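Local coordinates for protein type-iv like competence pilin ttha1218 (PDB 5G25) that probably serves as a type IV pilin-like component of the DNA-uptake machinery of natural competence in Thermus thermophilus, at residues Gln10-Val13 against Arg14-Asn18; Glu17-Met20 against Glu21-Gln25. One frame throughout, in Å; residues are numbered along the deposited sequence.

Both interactions lie on helix 11-24 and share E17 and N18, so interaction 2 continues the ladder of i to i+4 backbone bonds that interaction 1 begins; their centres are about 11 Å apart. The buried stripe of the helix runs through both: V12 and M16 in the first, M20 and L23 in the second, all turned to strand 70-77. Interaction 1 is the outer one, its centre about 14 Å from the centre of the chain, with an arginine folded back over the first turn. Interaction 2 sits deeper, its centre about 8 Å from that point, where a phenylalanine and a leucine pack together and two arginines find polar partners beyond the segments.

Interaction 1: residues Gln10-Val13 against Arg14-Asn18; sequences QTVV and REMEN
R14 curls back over the first turn of the helix toward Q10 and T11. Its CG is anti to the backbone N (chi1 -154°) and the chain bends at chi3 (-50°), which brings the guanidinium over the Q10 carbonyl: Q10 O stands above one face of the group, offset toward its rim, with R14 NH2 3.7 Å from Q10 O. The backbone N of R14 donates to the same Q10 O at 3.3 Å. V13, its neighbour in the chain, has CG1 anti to the backbone N (chi1 168°), and this methyl lies 4.2 Å from E17 CD, one turn on. The V13 carbonyl accepts the amide of E17, with E17 N 3.0 Å from V13 O. T11 O takes the amide of E15 (E15 N to T11 O 3.1 Å). On the inner face V12 CG1 meets M16 SD at 3.9 Å, while both residues also touch V77 of strand 70-77; M16 and V13 reach K80 of strand 80-87. The chain is the C-terminal, probably soluble part of the pilin, without its N-terminal part, and the arrangement is the opening of an amphipathic alpha-helix laid on an antiparallel sheet, as in the globular domain of type IV pilins and pseudopilins.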
loop_
_atom_site.group_PDB
_atom_site.type_symbol
_atom_site.label_atom_id
_atom_site.label_comp_id
_atom_site.label_asym_id
_atom_site.label_seq_id
_atom_site.Cartn_x
_atom_site.Cartn_y
_atom_site.Cartn_z
ATOM N N GLN A 10 3.270 0.214 -20.813
ATOM C CA GLN A 10 4.098 -0.698 -19.973
ATOM C C GLN A 10 3.217 -1.634 -19.131
ATOM O O GLN A 10 2.418 -1.198 -18.294
ATOM C CB GLN A 10 5.011 0.103 -19.053
ATOM C CG GLN A 10 5.788 -0.759 -18.076
ATOM C CD GLN A 10 6.911 -1.500 -18.756
ATOM O OE1 GLN A 10 6.779 -2.678 -19.125
ATOM N NE2 GLN A 10 8.025 -0.808 -18.950
ATOM N N THR A 11 3.396 -2.925 -19.373
ATOM C CA THR A 11 2.706 -3.984 -18.659
ATOM C C THR A 11 2.954 -3.949 -17.152
ATOM O O THR A 11 2.046 -4.214 -16.370
ATOM C CB THR A 11 3.168 -5.343 -19.211
ATOM O OG1 THR A 11 2.951 -5.363 -20.627
ATOM C CG2 THR A 11 2.423 -6.502 -18.538
ATOM N N VAL A 12 4.182 -3.635 -16.744
ATOM C CA VAL A 12 4.527 -3.595 -15.319
ATOM C C VAL A 12 3.752 -2.512 -14.559
ATOM O O VAL A 12 3.209 -2.768 -13.497
ATOM C CB VAL A 12 6.046 -3.448 -15.115
ATOM C CG1 VAL A 12 6.381 -3.000 -13.704
ATOM C CG2 VAL A 12 6.744 -4.772 -15.443
ATOM N N VAL A 13 3.680 -1.317 -15.117
ATOM C CA VAL A 13 2.932 -0.234 -14.505
ATOM C C VAL A 13 1.440 -0.572 -14.384
ATOM O O VAL A 13 0.815 -0.301 -13.372
ATOM C CB VAL A 13 3.120 1.071 -15.299
ATOM C CG1 VAL A 13 2.109 2.123 -14.846
ATOM C CG2 VAL A 13 4.533 1.581 -15.099
ATOM N N ARG A 14 0.885 -1.183 -15.417
ATOM C CA ARG A 14 -0.522 -1.549 -15.410
ATOM C C ARG A 14 -0.817 -2.557 -14.286
ATOM O O ARG A 14 -1.781 -2.383 -13.546
ATOM C CB ARG A 14 -0.909 -2.128 -16.778
ATOM C CG ARG A 14 -2.384 -1.979 -17.143
ATOM C CD ARG A 14 -2.646 -2.196 -18.637
ATOM N NE ARG A 14 -1.747 -1.406 -19.492
ATOM C CZ ARG A 14 -0.858 -1.908 -20.357
ATOM N NH1 ARG A 14 -0.724 -3.224 -20.533
ATOM N NH2 ARG A 14 -0.096 -1.081 -21.066
ATOM N N GLU A 15 0.022 -3.591 -14.164
ATOM C CA GLU A 15 -0.102 -4.600 -13.113
ATOM C C GLU A 15 0.100 -4.048 -11.720
ATOM O O GLU A 15 -0.526 -4.515 -10.778
ATOM C CB GLU A 15 0.924 -5.716 -13.320
ATOM C CG GLU A 15 0.650 -6.561 -14.527
ATOM C CD GLU A 15 -0.696 -7.208 -14.409
ATOM O OE1 GLU A 15 -0.837 -8.192 -13.630
ATOM O OE2 GLU A 15 -1.615 -6.687 -15.073
ATOM N N MET A 16 0.995 -3.073 -11.576
ATOM C CA MET A 16 1.190 -2.451 -10.281
ATOM C C MET A 16 -0.107 -1.708 -9.898
ATOM O O MET A 16 -0.539 -1.744 -8.754
ATOM C CB MET A 16 2.393 -1.501 -10.294
ATOM C CG MET A 16 3.753 -2.161 -10.462
ATOM S SD MET A 16 5.040 -0.918 -10.728
ATOM C CE MET A 16 5.258 -0.280 -9.083
ATOM N N GLU A 17 -0.746 -1.071 -10.868
ATOM C CA GLU A 17 -2.015 -0.351 -10.586
ATOM C C GLU A 17 -3.163 -1.286 -10.225
ATOM O O GLU A 17 -3.932 -0.990 -9.304
ATOM C CB GLU A 17 -2.372 0.608 -11.725
ATOM C CG GLU A 17 -1.358 1.754 -11.790
ATOM C CD GLU A 17 -1.592 2.770 -12.897
ATOM O OE1 GLU A 17 -2.075 2.374 -13.980
ATOM O OE2 GLU A 17 -1.255 3.965 -12.676
ATOM N N ASN A 18 -3.234 -2.434 -10.896
ATOM C CA ASN A 18 -4.254 -3.437 -10.597
ATOM C C ASN A 18 -4.093 -4.004 -9.215
ATOM O O ASN A 18 -5.044 -4.199 -8.494
ATOM C CB ASN A 18 -4.194 -4.588 -11.597
ATOM C CG ASN A 18 -4.808 -4.221 -12.930
ATOM O OD1 ASN A 18 -5.752 -3.435 -13.003
ATOM N ND2 ASN A 18 -4.265 -4.780 -13.996
#

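Interaction 2: residues Glu17-Met20 against Glu21-Gln25; sequences ENFM and ERLRQ
F19 and L23, one helical turn apart, meet by side chain and by backbone. The L23 amide donates to the F19 carbonyl (L23 N to F19 O 3.0 Å), and CD1 of L23 comes obliquely to the ring, 3.8 Å from F19 CE2. F19 has CG anti to its N (chi1 -171°), while CG of L23 lies beside its own N (chi1 -64°), and the two groups converge next to V73 and L75 of strand 70-77. The remaining carbonyls of residues 17-20 are engaged likewise: E17 O accepts E21 N and N18 O accepts R22 N, both at 3.0 Å, and M20 O accepts R24 N at 2.9 Å. N18 ND2 gives a weak hydrogen bond to E15 OE2. An alanine in place of L23 would probably leave a gap beside the F19 ring and lose the contacts with V73 and with L33 of helix 30-33. The charged ends find partners farther along: R22 NH1 makes a salt bridge with D26, and R24 hydrogen-bonds through NH1 to V85 O and through NH2 to T84 OG1 of strand 80-87. The carbonyls of 17-20 and the amides of 21-24 are thus satisfied within the helix, leaving F19, M20 and L23 to pack on strand 70-77, F19 also on strand 36-40 and M20 also on strand 80-87, while R24 adds a directional polar tie to that last strand.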
loop_
_atom_site.group_PDB
_atom_site.type_symbol
_atom_site.label_atom_id
_atom_site.label_comp_id
_atom_site.label_asym_id
_atom_site.label_seq_id
_atom_site.Cartn_x
_atom_site.Cartn_y
_atom_site.Cartn_z
ATOM N N GLU A 17 -0.746 -1.071 -10.868
ATOM C CA GLU A 17 -2.015 -0.351 -10.586
ATOM C C GLU A 17 -3.163 -1.286 -10.225
ATOM O O GLU A 17 -3.932 -0.990 -9.304
ATOM C CB GLU A 17 -2.372 0.608 -11.725
ATOM C CG GLU A 17 -1.358 1.754 -11.790
ATOM C CD GLU A 17 -1.592 2.770 -12.897
ATOM O OE1 GLU A 17 -2.075 2.374 -13.980
ATOM O OE2 GLU A 17 -1.255 3.965 -12.676
ATOM N N ASN A 18 -3.234 -2.434 -10.896
ATOM C CA ASN A 18 -4.254 -3.437 -10.597
ATOM C C ASN A 18 -4.093 -4.004 -9.215
ATOM O O ASN A 18 -5.044 -4.199 -8.494
ATOM C CB ASN A 18 -4.194 -4.588 -11.597
ATOM C CG ASN A 18 -4.808 -4.221 -12.930
ATOM O OD1 ASN A 18 -5.752 -3.435 -13.003
ATOM N ND2 ASN A 18 -4.265 -4.780 -13.996
ATOM N N PHE A 19 -2.859 -4.283 -8.854
ATOM C CA PHE A 19 -2.592 -4.840 -7.558
ATOM C C PHE A 19 -2.870 -3.822 -6.489
ATOM O O PHE A 19 -3.413 -4.151 -5.435
ATOM C CB PHE A 19 -1.147 -5.327 -7.454
ATOM C CG PHE A 19 -0.893 -6.097 -6.214
ATOM C CD1 PHE A 19 -1.423 -7.376 -6.065
ATOM C CD2 PHE A 19 -0.202 -5.537 -5.174
ATOM C CE1 PHE A 19 -1.222 -8.076 -4.895
ATOM C CE2 PHE A 19 0.006 -6.236 -4.001
ATOM C CZ PHE A 19 -0.497 -7.504 -3.862
ATOM N N MET A 20 -2.501 -2.575 -6.748
ATOM C CA MET A 20 -2.781 -1.515 -5.793
ATOM C C MET A 20 -4.286 -1.338 -5.556
ATOM O O MET A 20 -4.728 -1.089 -4.424
ATOM C CB MET A 20 -2.179 -0.206 -6.266
ATOM C CG MET A 20 -2.244 0.881 -5.211
ATOM S SD MET A 20 -1.238 0.545 -3.736
ATOM C CE MET A 20 0.412 0.953 -4.294
ATOM N N GLU A 21 -5.064 -1.471 -6.619
ATOM C CA GLU A 21 -6.521 -1.344 -6.521
ATOM C C GLU A 21 -7.031 -2.528 -5.724
ATOM O O GLU A 21 -7.918 -2.399 -4.905
ATOM C CB GLU A 21 -7.133 -1.300 -7.921
ATOM C CG GLU A 21 -8.658 -1.267 -7.999
ATOM C CD GLU A 21 -9.260 0.023 -7.453
ATOM O OE1 GLU A 21 -8.627 1.109 -7.582
ATOM O OE2 GLU A 21 -10.377 -0.056 -6.888
ATOM N N ARG A 22 -6.435 -3.693 -5.939
ATOM C CA ARG A 22 -6.800 -4.857 -5.146
ATOM C C ARG A 22 -6.569 -4.639 -3.643
ATOM O O ARG A 22 -7.367 -5.085 -2.808
ATOM C CB ARG A 22 -6.020 -6.066 -5.637
ATOM C CG ARG A 22 -6.233 -7.303 -4.786
ATOM C CD ARG A 22 -7.673 -7.760 -4.817
ATOM N NE ARG A 22 -7.849 -8.980 -4.032
ATOM C CZ ARG A 22 -7.891 -9.027 -2.704
ATOM N NH1 ARG A 22 -7.803 -7.916 -1.998
ATOM N NH2 ARG A 22 -8.023 -10.200 -2.069
ATOM N N LEU A 23 -5.482 -3.958 -3.287
ATOM C CA LEU A 23 -5.225 -3.625 -1.875
ATOM C C LEU A 23 -6.195 -2.595 -1.340
ATOM O O LEU A 23 -6.624 -2.670 -0.181
ATOM C CB LEU A 23 -3.810 -3.105 -1.663
ATOM C CG LEU A 23 -2.681 -4.097 -1.949
ATOM C CD1 LEU A 23 -1.339 -3.391 -1.878
ATOM C CD2 LEU A 23 -2.740 -5.250 -0.957
ATOM N N ARG A 24 -6.556 -1.642 -2.183
ATOM C CA ARG A 24 -7.436 -0.561 -1.752
ATOM C C ARG A 24 -8.829 -1.099 -1.439
ATOM O O ARG A 24 -9.497 -0.598 -0.556
ATOM C CB ARG A 24 -7.511 0.556 -2.793
ATOM C CG ARG A 24 -8.270 1.770 -2.262
ATOM C CD ARG A 24 -8.474 2.862 -3.296
ATOM N NE ARG A 24 -7.223 3.222 -3.965
ATOM C CZ ARG A 24 -6.232 3.920 -3.417
ATOM N NH1 ARG A 24 -6.295 4.349 -2.161
ATOM N NH2 ARG A 24 -5.148 4.181 -4.135
ATOM N N GLN A 25 -9.239 -2.164 -2.119
ATOM C CA GLN A 25 -10.498 -2.833 -1.774
ATOM C C GLN A 25 -10.411 -3.684 -0.503
ATOM O O GLN A 25 -11.439 -4.137 -0.029
ATOM C CB GLN A 25 -10.930 -3.749 -2.919
ATOM C CG GLN A 25 -11.160 -3.007 -4.221
ATOM C CD GLN A 25 -11.231 -3.928 -5.423
ATOM O OE1 GLN A 25 -11.002 -5.132 -5.316
ATOM N NE2 GLN A 25 -11.545 -3.361 -6.582
#